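Local coordinates for protein alpha-1,3-glucanase (Paenibacillus glycanilyticus, PDB 6K0P) that probably hydrolyses the alpha-1,3-glucosidic bonds of alpha-1,3-glucan, at residues L408-P411 and G412-S416; V565-V568 and S569-W573. The protein carries 1 engineered substitution. All blocks are in the same frame, centred on the assembly; numbering follows the deposited sequence.

Contact 1 (L408-P411 and G412-S416); sequences LTYP and GITIS
The phenol ring of Tyr410 meets the hydroxyl of Thr414 obliquely. Thr414 OG1 lies 3.7 Å from Tyr410 CE2 and about as far from CD2, so the CD2-CE2 bond of the ring does the touching. Elsewhere round the ring are two more aromatic residues: Phe462, with its plane turned by about 45°, and Trp466, with its plane turned by about 75°. The Pro411 ring closes on the same hydroxyl, with Pro411 CG 3.7 Å from Thr414 OG1. OG1 is placed for this by a first torsion that sets it anti to the carbonyl carbon and beside the backbone N (chi1 -69°). Pro411 CB packs on backbone, 3.4 Å from Ile413 O. These are van der Waals contacts. The backbone of Gly412, Ile413 and Thr414 instead bonds to Phe389 and Trp466 of the neighbouring strands and to Ala464 just before the second of them. Tyr410 O accepts a hydrogen bond from Thr407 OG1. The Tyr410 side chain comes within about 5 Å of a bound glucose and touches Trp447, which lines a glycan pocket. This is a strand interrupted at Pro411 and Gly412 in one coil of a parallel beta-helix, close to bound sugar.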
ATOM      1  N   LEU A 408      -3.582  -5.262   8.063  1.00 10.70           N
ATOM      2  CA  LEU A 408      -4.551  -5.318   9.154  1.00  9.86           C
ATOM      3  C   LEU A 408      -5.519  -6.492   9.049  1.00 12.32           C
ATOM      4  O   LEU A 408      -5.918  -7.035  10.084  1.00 13.35           O
ATOM      5  CB  LEU A 408      -5.323  -4.007   9.271  1.00 10.97           C
ATOM      6  CG  LEU A 408      -4.488  -2.817   9.735  1.00 10.86           C
ATOM      7  CD1 LEU A 408      -5.408  -1.647  10.063  1.00 11.40           C
ATOM      8  CD2 LEU A 408      -3.606  -3.166  10.942  1.00 11.59           C
ATOM      9  N   THR A 409      -5.946  -6.886   7.832  1.00 10.53           N
ATOM     10  CA  THR A 409      -7.064  -7.824   7.698  1.00 10.71           C
ATOM     11  C   THR A 409      -6.883  -8.960   6.694  1.00 12.72           C
ATOM     12  O   THR A 409      -7.808  -9.765   6.554  1.00 15.28           O
ATOM     13  CB  THR A 409      -8.365  -7.098   7.306  1.00 13.03           C
ATOM     14  OG1 THR A 409      -8.218  -6.563   5.982  1.00 14.03           O
ATOM     15  CG2 THR A 409      -8.710  -5.984   8.277  1.00 15.24           C
ATOM     16  N   TYR A 410      -5.755  -9.052   5.979  1.00 10.75           N
ATOM     17  CA  TYR A 410      -5.777  -9.922   4.802  1.00 11.51           C
ATOM     18  C   TYR A 410      -4.342 -10.321   4.430  1.00 10.46           C
ATOM     19  O   TYR A 410      -3.392  -9.911   5.116  1.00 10.95           O
ATOM     20  CB  TYR A 410      -6.499  -9.129   3.698  1.00 12.73           C
ATOM     21  CG  TYR A 410      -7.492  -9.894   2.833  1.00 12.50           C
ATOM     22  CD1 TYR A 410      -8.448 -10.710   3.414  1.00 14.73           C
ATOM     23  CD2 TYR A 410      -7.443  -9.827   1.441  1.00 21.09           C
ATOM     24  CE1 TYR A 410      -9.361 -11.399   2.650  1.00 24.62           C
ATOM     25  CE2 TYR A 410      -8.362 -10.517   0.664  1.00 35.74           C
ATOM     26  CZ  TYR A 410      -9.314 -11.302   1.271  1.00 33.87           C
ATOM     27  OH  TYR A 410     -10.209 -11.982   0.479  1.00 52.11           O
ATOM     28  N   PRO A 411      -4.141 -11.132   3.386  1.00  9.78           N
ATOM     29  CA  PRO A 411      -2.795 -11.621   3.067  1.00 11.73           C
ATOM     30  C   PRO A 411      -1.824 -10.526   2.660  1.00 10.72           C
ATOM     31  O   PRO A 411      -2.202  -9.415   2.267  1.00 10.59           O
ATOM     32  CB  PRO A 411      -3.040 -12.538   1.861  1.00 11.13           C
ATOM     33  CG  PRO A 411      -4.421 -13.019   2.044  1.00 11.07           C
ATOM     34  CD  PRO A 411      -5.164 -11.847   2.603  1.00 10.28           C
ATOM     35  N   GLY A 412      -0.538 -10.881   2.728  1.00 10.84           N
ATOM     36  CA  GLY A 412       0.459 -10.122   1.996  1.00 10.01           C
ATOM     37  C   GLY A 412       0.224 -10.170   0.497  1.00 10.96           C
ATOM     38  O   GLY A 412       0.326  -9.146  -0.186  1.00 10.11           O
ATOM     39  N   ILE A 413      -0.074 -11.361  -0.038  1.00  9.79           N
ATOM     40  CA  ILE A 413      -0.343 -11.561  -1.461  1.00  9.67           C
ATOM     41  C   ILE A 413      -1.601 -12.405  -1.605  1.00  9.81           C
ATOM     42  O   ILE A 413      -1.655 -13.533  -1.097  1.00 10.96           O
ATOM     43  CB  ILE A 413       0.828 -12.233  -2.203  1.00  9.95           C
ATOM     44  CG1 ILE A 413       2.135 -11.467  -1.962  1.00 10.47           C
ATOM     45  CG2 ILE A 413       0.512 -12.318  -3.697  1.00 11.89           C
ATOM     46  CD1 ILE A 413       3.331 -12.109  -2.642  1.00 10.85           C
ATOM     47  N   THR A 414      -2.606 -11.863  -2.294  1.00 10.31           N
ATOM     48  CA  THR A 414      -3.801 -12.605  -2.676  1.00 10.33           C
ATOM     49  C   THR A 414      -3.656 -13.034  -4.127  1.00 10.43           C
ATOM     50  O   THR A 414      -3.369 -12.201  -4.995  1.00 10.99           O
ATOM     51  CB  THR A 414      -5.042 -11.721  -2.533  1.00 12.17           C
ATOM     52  OG1 THR A 414      -5.289 -11.473  -1.150  1.00 11.50           O
ATOM     53  CG2 THR A 414      -6.279 -12.398  -3.148  1.00 13.44           C
ATOM     54  N   ILE A 415      -3.846 -14.329  -4.386  1.00 10.45           N
ATOM     55  CA  ILE A 415      -3.838 -14.894  -5.733  1.00 11.34           C
ATOM     56  C   ILE A 415      -5.178 -15.599  -5.871  1.00 11.35           C
ATOM     57  O   ILE A 415      -5.386 -16.649  -5.255  1.00 11.40           O
ATOM     58  CB  ILE A 415      -2.666 -15.875  -5.916  1.00 10.32           C
ATOM     59  CG1 ILE A 415      -1.336 -15.163  -5.642  1.00 12.06           C
ATOM     60  CG2 ILE A 415      -2.651 -16.468  -7.332  1.00 11.77           C
ATOM     61  CD1 ILE A 415      -0.115 -16.092  -5.582  1.00 13.54           C
ATOM     62  N   SER A 416      -6.096 -15.019  -6.647  1.00 10.72           N
ATOM     63  CA  SER A 416      -7.502 -15.418  -6.578  1.00  9.95           C
ATOM     64  C   SER A 416      -8.127 -15.541  -7.956  1.00 12.25           C
ATOM     65  O   SER A 416      -7.977 -14.644  -8.791  1.00 11.89           O
ATOM     66  CB  SER A 416      -8.308 -14.388  -5.775  1.00 12.43           C
ATOM     67  OG  SER A 416      -9.701 -14.649  -5.890  1.00 13.23           O
TER

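Contact 2 (V565-V568 and S569-W573); sequences VTRV and SGNNW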
ATOM      1  N   VAL A 565      -0.302 -32.690  -2.436  1.00 13.01           N
ATOM      2  CA  VAL A 565       0.921 -31.973  -2.098  1.00 13.85           C
ATOM      3  C   VAL A 565       2.083 -32.777  -2.661  1.00 15.63           C
ATOM      4  O   VAL A 565       2.242 -33.960  -2.333  1.00 17.16           O
ATOM      5  CB  VAL A 565       1.063 -31.828  -0.574  1.00 13.02           C
ATOM      6  CG1 VAL A 565       2.378 -31.132  -0.210  1.00 16.27           C
ATOM      7  CG2 VAL A 565      -0.128 -31.092   0.018  1.00 17.05           C
ATOM      8  N   THR A 566       2.886 -32.160  -3.515  1.00 15.06           N
ATOM      9  CA  THR A 566       4.075 -32.803  -4.076  1.00 14.76           C
ATOM     10  C   THR A 566       5.314 -32.194  -3.433  1.00 14.89           C
ATOM     11  O   THR A 566       5.615 -31.016  -3.646  1.00 14.81           O
ATOM     12  CB  THR A 566       4.121 -32.651  -5.594  1.00 19.03           C
ATOM     13  OG1 THR A 566       2.988 -33.314  -6.167  1.00 20.79           O
ATOM     14  CG2 THR A 566       5.402 -33.272  -6.157  1.00 24.74           C
ATOM     15  N   ARG A 567       6.041 -33.002  -2.662  1.00 15.37           N
ATOM     16  CA  ARG A 567       7.301 -32.580  -2.051  1.00 15.14           C
ATOM     17  C   ARG A 567       8.415 -32.995  -3.003  1.00 15.69           C
ATOM     18  O   ARG A 567       8.893 -34.130  -2.976  1.00 17.10           O
ATOM     19  CB  ARG A 567       7.471 -33.236  -0.687  1.00 17.40           C
ATOM     20  CG  ARG A 567       6.461 -32.795   0.371  1.00 16.76           C
ATOM     21  CD  ARG A 567       6.463 -33.792   1.517  1.00 16.22           C
ATOM     22  NE  ARG A 567       5.672 -33.377   2.675  1.00 15.22           N
ATOM     23  CZ  ARG A 567       4.351 -33.509   2.769  1.00 15.46           C
ATOM     24  NH1 ARG A 567       3.644 -34.023   1.767  1.00 16.40           N
ATOM     25  NH2 ARG A 567       3.725 -33.113   3.866  1.00 16.67           N
ATOM     26  N   VAL A 568       8.830 -32.070  -3.867  1.00 15.69           N
ATOM     27  CA  VAL A 568       9.834 -32.399  -4.877  1.00 15.48           C
ATOM     28  C   VAL A 568      11.171 -32.717  -4.218  1.00 18.03           C
ATOM     29  O   VAL A 568      11.734 -33.804  -4.401  1.00 19.24           O
ATOM     30  CB  VAL A 568       9.949 -31.268  -5.915  1.00 17.67           C
ATOM     31  CG1 VAL A 568      10.988 -31.628  -6.966  1.00 19.15           C
ATOM     32  CG2 VAL A 568       8.593 -31.007  -6.567  1.00 16.82           C
ATOM     33  N   SER A 569      11.688 -31.779  -3.431  1.00 14.21           N
ATOM     34  CA  SER A 569      12.959 -31.917  -2.737  1.00 16.40           C
ATOM     35  C   SER A 569      13.105 -30.730  -1.797  1.00 18.25           C
ATOM     36  O   SER A 569      12.446 -29.698  -1.969  1.00 15.87           O
ATOM     37  CB  SER A 569      14.136 -31.932  -3.715  1.00 20.07           C
ATOM     38  OG  SER A 569      14.233 -30.701  -4.417  1.00 20.52           O
ATOM     39  N   GLY A 570      13.971 -30.893  -0.799  1.00 17.77           N
ATOM     40  CA  GLY A 570      14.395 -29.778   0.027  1.00 18.03           C
ATOM     41  C   GLY A 570      13.381 -29.254   1.019  1.00 15.80           C
ATOM     42  O   GLY A 570      13.561 -28.148   1.535  1.00 16.87           O
ATOM     43  N   ASN A 571      12.323 -30.004   1.313  1.00 14.15           N
ATOM     44  CA  ASN A 571      11.307 -29.566   2.262  1.00 16.37           C
ATOM     45  C   ASN A 571      11.538 -30.229   3.614  1.00 21.40           C
ATOM     46  O   ASN A 571      11.844 -31.424   3.686  1.00 23.25           O
ATOM     47  CB  ASN A 571       9.900 -29.896   1.751  1.00 16.19           C
ATOM     48  CG  ASN A 571       9.652 -29.375   0.340  1.00 16.89           C
ATOM     49  OD1 ASN A 571       9.630 -28.167   0.107  1.00 14.76           O
ATOM     50  ND2 ASN A 571       9.461 -30.289  -0.610  1.00 16.48           N
ATOM     51  N   ASN A 572      11.388 -29.458   4.691  1.00 15.70           N
ATOM     52  CA  ASN A 572      11.553 -29.996   6.044  1.00 15.23           C
ATOM     53  C   ASN A 572      10.217 -30.305   6.715  1.00 18.06           C
ATOM     54  O   ASN A 572      10.050 -30.141   7.933  1.00 18.44           O
ATOM     55  CB  ASN A 572      12.428 -29.081   6.901  1.00 14.27           C
ATOM     56  CG  ASN A 572      11.728 -27.796   7.292  1.00 19.20           C
ATOM     57  OD1 ASN A 572      10.812 -27.351   6.605  1.00 17.24           O
ATOM     58  ND2 ASN A 572      12.148 -27.200   8.409  1.00 18.28           N
ATOM     59  N   TRP A 573       9.249 -30.775   5.929  1.00 15.37           N
ATOM     60  CA  TRP A 573       7.907 -31.069   6.413  1.00 16.91           C
ATOM     61  C   TRP A 573       7.228 -32.027   5.432  1.00 20.29           C
ATOM     62  O   TRP A 573       6.089 -32.449   5.669  1.00 21.07           O
ATOM     63  CB  TRP A 573       7.090 -29.777   6.524  1.00 15.85           C
ATOM     64  CG  TRP A 573       7.137 -29.020   5.245  1.00 15.82           C
ATOM     65  CD1 TRP A 573       8.084 -28.113   4.864  1.00 13.91           C
ATOM     66  CD2 TRP A 573       6.234 -29.149   4.140  1.00 14.31           C
ATOM     67  NE1 TRP A 573       7.817 -27.658   3.591  1.00 14.02           N
ATOM     68  CE2 TRP A 573       6.688 -28.280   3.128  1.00 14.12           C
ATOM     69  CE3 TRP A 573       5.083 -29.909   3.909  1.00 13.79           C
ATOM     70  CZ2 TRP A 573       6.039 -28.158   1.901  1.00 14.72           C
ATOM     71  CZ3 TRP A 573       4.431 -29.778   2.687  1.00 14.30           C
ATOM     72  CH2 TRP A 573       4.918 -28.915   1.699  1.00 15.26           C
TER
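The C-terminal tail of the catalytic domain folds back here on strand 563-569, near the end of the beta-helix, and Arg567 meets Trp573, the last residue of the deposited chain. Both N-H groups on one side of the guanidinium reach the same acceptor. Arg567 NH2 bonds to Trp573 O at 3.0 Å, and this oxygen lies only 7° out of the guanidinium plane. The second bond, from Arg567 NE to Trp573 O, is weak at 3.2 Å. The arginine chain is extended from CG to NE (chi3 172°), which carries the charged end across to the tail. The same group also meets the indole. Trp573 CZ3 sits 3.4 Å above one face of the Arg567 guanidinium, offset toward its rim, and the two planes are 54° apart. Arg567 NH2 has a second partner in Glu557, by a salt bridge. A methionine in its place would probably leave Trp573 O without its two donors and Glu557 without its charged mate, and let the terminal carbonyl turn more freely. Val565 CG1 touches the edge of the indole, 3.8 Å from Trp573 CZ3. Nearer the turn, Asn571 ND2 packs 3.5 Å from Arg567 CA. That amide is held at both ends by backbone: ND2 by Phe541 O, OD1 by Val544 N. Asn571 CB also lies 3.5 Å above one face of the Trp573 ring. Trp573 NE1 bonds to Val544 O, and Phe541 meets the indole edge-to-face. The tail is thus tied to the preceding coil as well as to its own strand. Such a chain end, folded back on the last strand, finishes the terminal coil of this parallel beta-helix.

Contact 1 comes first along the chain, and contact 2 follows at its C-terminal end. Both lie in the part of the chain that matches the D2 family of alpha-1,3-glucanase catalytic domains, in the pectate-lyase-like clan. Both involve strands of the same parallel beta-helix, contact 2 together with the loop that follows its strand. The centres of contacts 1 and 2 are about 24 Å apart. The nearest atoms of contacts 1 and 2 are about 15 Å apart. Contact 1 is buried, on strand 409-416, which pairs with 389-392 and 465-469. Contact 2 is at the surface, on strand 563-569, which pairs with 537-541. One contact therefore belongs to an inner coil of the solenoid, close to bound sugar, and the other to its C-terminal end.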